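Local coordinates for protein endoribonuclease (Porcine reproductive and respiratory syndrome virus, PDB 5DA1) that probably cleaves RNA as a uridylate-specific endoribonuclease of the nsp11 type, a nuclease and interferon-beta antagonist whose functions depend on dimerization, at residues 200-209 and 215-223. Sequence-based numbering, arbitrary orientation.
Sequences KVMLDFKEVR and DKTAYFQLE
R209 and Q221 pair their backbones as an antiparallel hydrogen-bonded pair: R209 N reaches Q221 O at 2.9 Å and Q221 N reaches R209 O at 2.8 Å. This pairing separates an apolar side from a charged one. On the apolar side, the CD1 and CE1 atoms of F220 meet V208 and, one strand further on, V201. CG1 of V208 meets F220 CD1 obliquely, the two side chains crossing at about a right angle, while V201 CB, 4.2 Å from F220 CE1, sits at the ring edge. With CG beside the backbone N (chi1 -86°), the ring reaches both valines; L210 and L186 also touch it, in keeping with its burial. L222 CD2 lies 3.9 Å from V208 CG2, and the same methyl meets the CD and CE methylenes of K206.

The charged side collects round E223, the last modelled residue. E223 CG lies over one face of the R209 guanidinium, and OE2 sits above the same plane, offset toward its rim, with the carboxylate and guanidinium planes 19° apart and OE2 3.9 Å from NH2. No N-H points at that oxygen, which leaves a long, purely electrostatic salt bridge. E223 also approaches E207, their carboxylate planes 74° apart. K200 NZ forms a salt bridge with E207 OE1 whose hydrogen bond is weak, and the same NZ stays 4.4 Å from E223 OE2. Strand order 197-203, 206-213, 217-221, antiparallel throughout, makes this a three-stranded beta meander in the EndoU-family region, whose last strand carries Y219 beside the predicted active-site H144.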
loop_
_atom_site.group_PDB
_atom_site.type_symbol
_atom_site.label_atom_id
_atom_site.label_comp_id
_atom_site.label_asym_id
_atom_site.label_seq_id
_atom_site.Cartn_x
_atom_site.Cartn_y
_atom_site.Cartn_z
ATOM N N LYS A 200 13.018 15.863 17.611
ATOM C CA LYS A 200 12.986 14.506 18.066
ATOM C C LYS A 200 11.653 14.333 18.755
ATOM O O LYS A 200 11.254 15.166 19.557
ATOM C CB LYS A 200 14.162 14.222 18.980
ATOM C CG LYS A 200 15.446 14.183 18.181
ATOM C CD LYS A 200 16.561 13.586 18.982
ATOM C CE LYS A 200 17.496 12.780 18.070
ATOM N NZ LYS A 200 18.419 11.896 18.879
ATOM N N VAL A 201 10.935 13.281 18.373
ATOM C CA VAL A 201 9.595 13.018 18.882
ATOM C C VAL A 201 9.471 11.544 19.239
ATOM O O VAL A 201 10.033 10.683 18.577
ATOM C CB VAL A 201 8.498 13.369 17.860
ATOM C CG1 VAL A 201 7.158 13.360 18.516
ATOM C CG2 VAL A 201 8.736 14.724 17.250
ATOM N N MET A 202 8.746 11.277 20.316
ATOM C CA MET A 202 8.410 9.936 20.699
ATOM C C MET A 202 7.010 9.670 20.188
ATOM O O MET A 202 6.065 10.374 20.562
ATOM C CB MET A 202 8.464 9.783 22.215
ATOM C CG MET A 202 9.872 9.776 22.778
ATOM S SD MET A 202 10.718 8.185 22.538
ATOM C CE MET A 202 9.593 7.088 23.355
ATOM N N LEU A 203 6.896 8.665 19.313
ATOM C CA LEU A 203 5.598 8.205 18.794
ATOM C C LEU A 203 5.464 6.693 19.042
ATOM O O LEU A 203 6.328 5.924 18.629
ATOM C CB LEU A 203 5.456 8.558 17.303
ATOM C CG LEU A 203 4.319 7.884 16.542
ATOM C CD1 LEU A 203 3.027 8.613 16.703
ATOM C CD2 LEU A 203 4.665 7.712 15.079
ATOM N N ASP A 204 4.390 6.292 19.733
ATOM C CA ASP A 204 4.165 4.899 20.114
ATOM C C ASP A 204 5.381 4.362 20.821
ATOM O O ASP A 204 5.752 3.205 20.648
ATOM C CB ASP A 204 3.901 4.029 18.890
ATOM C CG ASP A 204 2.609 4.369 18.188
ATOM O OD1 ASP A 204 1.686 4.932 18.824
ATOM O OD2 ASP A 204 2.521 4.052 16.981
ATOM N N PHE A 205 6.022 5.241 21.581
ATOM C CA PHE A 205 7.250 4.952 22.318
ATOM C C PHE A 205 8.486 4.714 21.471
ATOM O O PHE A 205 9.497 4.255 21.987
ATOM C CB PHE A 205 7.065 3.780 23.283
ATOM C CG PHE A 205 6.093 4.042 24.385
ATOM C CD1 PHE A 205 6.425 4.896 25.429
ATOM C CD2 PHE A 205 4.860 3.405 24.390
ATOM C CE1 PHE A 205 5.527 5.128 26.464
ATOM C CE2 PHE A 205 3.941 3.618 25.408
ATOM C CZ PHE A 205 4.271 4.477 26.456
ATOM N N LYS A 206 8.431 5.028 20.186
ATOM C CA LYS A 206 9.617 4.903 19.354
ATOM C C LYS A 206 10.166 6.288 18.987
ATOM O O LYS A 206 9.418 7.209 18.641
ATOM C CB LYS A 206 9.299 4.081 18.112
ATOM C CG LYS A 206 10.478 3.812 17.158
ATOM C CD LYS A 206 9.930 3.545 15.728
ATOM C CE LYS A 206 10.731 2.490 14.963
ATOM N NZ LYS A 206 10.383 1.102 15.392
ATOM N N GLU A 207 11.478 6.436 19.100
ATOM C CA GLU A 207 12.093 7.719 18.784
ATOM C C GLU A 207 12.223 7.973 17.286
ATOM O O GLU A 207 12.939 7.273 16.533
ATOM C CB GLU A 207 13.429 7.922 19.479
ATOM C CG GLU A 207 13.696 9.410 19.614
ATOM C CD GLU A 207 15.165 9.775 19.754
ATOM O OE1 GLU A 207 15.999 9.410 18.880
ATOM O OE2 GLU A 207 15.475 10.467 20.749
ATOM N N VAL A 208 11.539 9.015 16.869
ATOM C CA VAL A 208 11.371 9.282 15.478
ATOM C C VAL A 208 11.738 10.731 15.239
ATOM O O VAL A 208 11.608 11.543 16.142
ATOM C CB VAL A 208 9.929 8.940 15.085
ATOM C CG1 VAL A 208 9.432 9.795 13.978
ATOM C CG2 VAL A 208 9.869 7.504 14.687
ATOM N N ARG A 209 12.216 11.053 14.048
ATOM C CA ARG A 209 12.601 12.405 13.744
ATOM C C ARG A 209 11.504 13.060 12.926
ATOM O O ARG A 209 10.937 12.428 12.062
ATOM C CB ARG A 209 13.896 12.333 12.966
ATOM C CG ARG A 209 14.590 13.639 12.750
ATOM C CD ARG A 209 16.002 13.398 12.193
ATOM N NE ARG A 209 16.959 13.090 13.258
ATOM C CZ ARG A 209 17.665 11.964 13.339
ATOM N NH1 ARG A 209 17.545 11.042 12.381
ATOM N NH2 ARG A 209 18.519 11.783 14.361
ATOM N N ASP A 215 6.243 27.574 6.246
ATOM C CA ASP A 215 5.029 26.848 6.558
ATOM C C ASP A 215 4.745 26.156 5.232
ATOM O O ASP A 215 3.843 26.558 4.481
ATOM C CB ASP A 215 3.857 27.795 6.900
ATOM C CG ASP A 215 4.310 29.175 7.427
ATOM O OD1 ASP A 215 4.963 29.931 6.669
ATOM O OD2 ASP A 215 3.998 29.521 8.591
ATOM N N LYS A 216 5.547 25.148 4.907
ATOM C CA LYS A 216 5.400 24.469 3.628
ATOM C C LYS A 216 5.022 22.963 3.808
ATOM O O LYS A 216 3.949 22.516 3.339
ATOM C CB LYS A 216 6.636 24.699 2.730
ATOM C CG LYS A 216 7.306 26.111 2.875
ATOM C CD LYS A 216 8.337 26.413 1.752
ATOM C CE LYS A 216 7.708 27.256 0.609
ATOM N NZ LYS A 216 8.199 26.877 -0.767
ATOM N N THR A 217 5.860 22.189 4.507
ATOM C CA THR A 217 5.577 20.762 4.679
ATOM C C THR A 217 6.108 20.214 6.010
ATOM O O THR A 217 6.711 20.943 6.788
ATOM C CB THR A 217 6.070 19.932 3.451
ATOM O OG1 THR A 217 5.471 18.628 3.472
ATOM C CG2 THR A 217 7.617 19.811 3.422
ATOM N N ALA A 218 5.860 18.935 6.274
ATOM C CA ALA A 218 6.171 18.341 7.565
ATOM C C ALA A 218 5.974 16.859 7.477
ATOM O O ALA A 218 4.917 16.385 7.096
ATOM C CB ALA A 218 5.285 18.918 8.675
ATOM N N TYR A 219 7.002 16.119 7.838
ATOM C CA TYR A 219 6.942 14.704 7.704
ATOM C C TYR A 219 7.840 14.019 8.706
ATOM O O TYR A 219 8.848 14.554 9.128
ATOM C CB TYR A 219 7.296 14.303 6.284
ATOM C CG TYR A 219 8.687 14.697 5.847
ATOM C CD1 TYR A 219 9.779 13.936 6.192
ATOM C CD2 TYR A 219 8.887 15.812 5.047
ATOM C CE1 TYR A 219 11.034 14.286 5.773
ATOM C CE2 TYR A 219 10.136 16.188 4.635
ATOM C CZ TYR A 219 11.214 15.431 4.986
ATOM O OH TYR A 219 12.480 15.805 4.555
ATOM N N PHE A 220 7.425 12.820 9.096
ATOM C CA PHE A 220 8.140 11.995 10.038
ATOM C C PHE A 220 9.167 11.179 9.315
ATOM O O PHE A 220 9.111 11.021 8.108
ATOM C CB PHE A 220 7.155 11.070 10.757
ATOM C CG PHE A 220 6.517 11.688 11.950
ATOM C CD1 PHE A 220 7.292 12.086 13.039
ATOM C CD2 PHE A 220 5.155 11.895 11.989
ATOM C CE1 PHE A 220 6.719 12.660 14.150
ATOM C CE2 PHE A 220 4.557 12.486 13.112
ATOM C CZ PHE A 220 5.338 12.867 14.187
ATOM N N GLN A 221 10.118 10.649 10.064
ATOM C CA GLN A 221 11.060 9.711 9.500
ATOM C C GLN A 221 11.756 8.914 10.589
ATOM O O GLN A 221 11.954 9.430 11.686
ATOM C CB GLN A 221 12.078 10.456 8.681
ATOM C CG GLN A 221 12.627 9.668 7.569
ATOM C CD GLN A 221 13.435 10.546 6.685
ATOM O OE1 GLN A 221 12.878 11.299 5.876
ATOM N NE2 GLN A 221 14.769 10.503 6.848
ATOM N N LEU A 222 12.120 7.669 10.267
ATOM C CA LEU A 222 12.862 6.775 11.155
ATOM C C LEU A 222 14.360 7.089 11.205
ATOM O O LEU A 222 14.916 7.676 10.265
ATOM C CB LEU A 222 12.705 5.324 10.710
ATOM C CG LEU A 222 11.344 4.654 10.755
ATOM C CD1 LEU A 222 11.429 3.242 10.157
ATOM C CD2 LEU A 222 10.818 4.644 12.187
ATOM N N GLU A 223 14.999 6.626 12.285
ATOM C CA GLU A 223 16.388 6.906 12.603
ATOM C C GLU A 223 17.356 5.780 12.261
ATOM O O GLU A 223 16.976 4.741 11.725
ATOM C CB GLU A 223 16.489 7.225 14.087
ATOM C CG GLU A 223 15.645 8.447 14.473
ATOM C CD GLU A 223 15.857 8.925 15.902
ATOM O OE1 GLU A 223 16.393 8.141 16.717
ATOM O OE2 GLU A 223 15.472 10.085 16.205
#